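Local coordinates for putative uncharacterized protein gbs1890 (PDB 4TKZ), which is probably the EIIA component of a mannose-family phosphotransferase system, relaying phosphoryl groups during sugar uptake, at residues A[25-30]-A[101-106]. Residues are numbered along the deposited sequence; the frame is centred on the assembly and turned at random.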
loop_
_atom_site.group_PDB
_atom_site.type_symbol
_atom_site.label_atom_id
_atom_site.label_comp_id
_atom_site.label_asym_id
_atom_site.label_seq_id
_atom_site.Cartn_x
_atom_site.Cartn_y
_atom_site.Cartn_z
ATOM N N GLY A 25 12.609 0.569 12.023
ATOM C CA GLY A 25 12.876 1.609 13.002
ATOM C C GLY A 25 12.708 2.969 12.354
ATOM O O GLY A 25 12.311 3.054 11.196
ATOM N N HIS A 26 13.023 4.032 13.084
ATOM C CA HIS A 26 12.829 5.381 12.561
ATOM C C HIS A 26 13.865 5.744 11.497
ATOM O O HIS A 26 15.052 5.461 11.653
ATOM C CB HIS A 26 12.852 6.397 13.701
ATOM C CG HIS A 26 12.662 7.812 13.249
ATOM N ND1 HIS A 26 13.706 8.702 13.138
ATOM C CD2 HIS A 26 11.550 8.485 12.877
ATOM C CE1 HIS A 26 13.245 9.867 12.717
ATOM N NE2 HIS A 26 11.939 9.761 12.549
ATOM N N GLN A 27 13.415 6.382 10.416
ATOM C CA GLN A 27 14.298 6.699 9.307
ATOM C C GLN A 27 14.434 8.201 9.191
ATOM O O GLN A 27 13.526 8.926 9.596
ATOM C CB GLN A 27 13.720 6.133 8.012
ATOM C CG GLN A 27 13.498 4.629 8.050
ATOM C CD GLN A 27 14.794 3.862 8.198
ATOM O OE1 GLN A 27 15.777 4.133 7.503
ATOM N NE2 GLN A 27 14.806 2.899 9.108
ATOM N N GLU A 28 15.564 8.670 8.660
ATOM C CA GLU A 28 15.746 10.101 8.377
ATOM C C GLU A 28 15.131 10.456 7.035
ATOM O O GLU A 28 15.090 9.622 6.131
ATOM C CB GLU A 28 17.234 10.466 8.338
ATOM C CG GLU A 28 18.014 10.079 9.584
ATOM C CD GLU A 28 19.455 9.710 9.270
ATOM O OE1 GLU A 28 20.049 10.337 8.361
ATOM O OE2 GLU A 28 19.988 8.785 9.924
ATOM N N TYR A 29 14.670 11.699 6.897
ATOM C CA TYR A 29 14.210 12.187 5.606
ATOM C C TYR A 29 13.109 11.334 4.991
ATOM O O TYR A 29 13.138 11.019 3.801
ATOM C CB TYR A 29 15.393 12.302 4.655
ATOM C CG TYR A 29 16.494 13.146 5.241
ATOM C CD1 TYR A 29 16.287 14.493 5.488
ATOM C CD2 TYR A 29 17.730 12.598 5.567
ATOM C CE1 TYR A 29 17.272 15.279 6.026
ATOM C CE2 TYR A 29 18.730 13.382 6.111
ATOM C CZ TYR A 29 18.489 14.727 6.332
ATOM O OH TYR A 29 19.466 15.529 6.870
ATOM N N VAL A 30 12.144 10.954 5.819
ATOM C CA VAL A 30 10.969 10.247 5.348
ATOM C C VAL A 30 9.774 10.880 6.039
ATOM O O VAL A 30 9.672 10.830 7.263
ATOM C CB VAL A 30 11.034 8.738 5.711
ATOM C CG1 VAL A 30 9.751 8.040 5.293
ATOM C CG2 VAL A 30 12.246 8.078 5.063
ATOM N N LEU A 101 15.750 1.217 1.811
ATOM C CA LEU A 101 16.941 0.375 1.904
ATOM C C LEU A 101 17.962 0.590 0.780
ATOM O O LEU A 101 19.128 0.223 0.921
ATOM C CB LEU A 101 16.545 -1.098 2.004
ATOM C CG LEU A 101 15.809 -1.483 3.288
ATOM C CD1 LEU A 101 15.227 -2.883 3.162
ATOM C CD2 LEU A 101 16.738 -1.385 4.500
ATOM N N SER A 102 17.545 1.197 -0.327
ATOM C CA SER A 102 18.449 1.335 -1.469
ATOM C C SER A 102 18.894 2.762 -1.786
ATOM O O SER A 102 19.848 2.956 -2.545
ATOM C CB SER A 102 17.841 0.695 -2.723
ATOM O OG SER A 102 17.885 -0.718 -2.653
ATOM N N ARG A 103 18.217 3.759 -1.224
ATOM C CA ARG A 103 18.510 5.152 -1.589
ATOM C C ARG A 103 19.959 5.545 -1.298
ATOM O O ARG A 103 20.540 6.397 -1.988
ATOM C CB ARG A 103 17.563 6.112 -0.879
ATOM C CG ARG A 103 17.652 6.068 0.640
ATOM C CD ARG A 103 16.692 7.075 1.247
ATOM N NE ARG A 103 16.549 6.899 2.689
ATOM C CZ ARG A 103 15.951 7.786 3.475
ATOM N NH1 ARG A 103 15.446 8.898 2.950
ATOM N NH2 ARG A 103 15.861 7.566 4.773
ATOM N N THR A 104 20.523 4.915 -0.273
ATOM C CA THR A 104 21.913 5.093 0.135
ATOM C C THR A 104 22.898 4.788 -1.001
ATOM O O THR A 104 23.992 5.363 -1.060
ATOM C CB THR A 104 22.218 4.208 1.382
ATOM O OG1 THR A 104 22.279 5.034 2.552
ATOM C CG2 THR A 104 23.519 3.434 1.235
ATOM N N MET A 105 22.497 3.900 -1.911
ATOM C CA MET A 105 23.344 3.501 -3.032
ATOM C C MET A 105 23.431 4.566 -4.114
ATOM O O MET A 105 24.281 4.474 -5.002
ATOM C CB MET A 105 22.808 2.230 -3.688
ATOM C CG MET A 105 22.725 1.013 -2.792
ATOM S SD MET A 105 21.811 -0.308 -3.622
ATOM C CE MET A 105 21.564 -1.431 -2.248
ATOM N N PHE A 106 22.549 5.561 -4.059
ATOM C CA PHE A 106 22.413 6.480 -5.184
ATOM C C PHE A 106 22.500 7.948 -4.805
ATOM O O PHE A 106 21.923 8.382 -3.810
ATOM C CB PHE A 106 21.096 6.226 -5.928
ATOM C CG PHE A 106 20.941 4.819 -6.419
ATOM C CD1 PHE A 106 21.576 4.402 -7.582
ATOM C CD2 PHE A 106 20.163 3.912 -5.718
ATOM C CE1 PHE A 106 21.435 3.102 -8.034
ATOM C CE2 PHE A 106 20.017 2.611 -6.163
ATOM C CZ PHE A 106 20.655 2.206 -7.326
#
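The guanidinium of Arg-103 meets segment 25-30 at its edge, where the carbonyl oxygens of Glu-28 and Tyr-29 lie near its plane. Val-30 CG2 and Gln-27 CB approach the guanidinium obliquely. The short bond runs from Arg-103 NH2 to Glu-28 O, 2.6 Å, with an N-H...O angle of 160°. It lies in the carbonyl plane and close to the guanidinium plane. Arg-103 NH1 donates to Tyr-29 O at 3.2 Å, from well above that carbonyl plane. A second, weak bond joins Arg-103 NH1 to Glu-28 O at 3.3 Å. Glu-28 O thus takes both terminal nitrogens.

The chain has an alpha/beta fold of the EIIA-Man type, with a central parallel sheet of strand order 2-1-3-4. Here the loop between helix 12-24 and strand 30-35, outermost in the sheet of this chain, is tied to segment 101-106, on helix 93-102. Arg-103 NH1 also bonds Ile-2 O, just before the neighbouring strand 3-9, so one side chain links three parts of the fold.

Arg-103 CG sits between the backbone N and the carbonyl carbon, chi1 61°. From CG to NE the chain is extended and reaches the loop, although the CA atoms of Tyr-29 and Arg-103 are 10.9 Å apart. Val-30 CG2 sits 3.7 Å from Arg-103 NH2. Tyr-29 CB comes within 3.8 Å of Arg-103 NH1, while the tyrosine ring leads away to meet Phe-55.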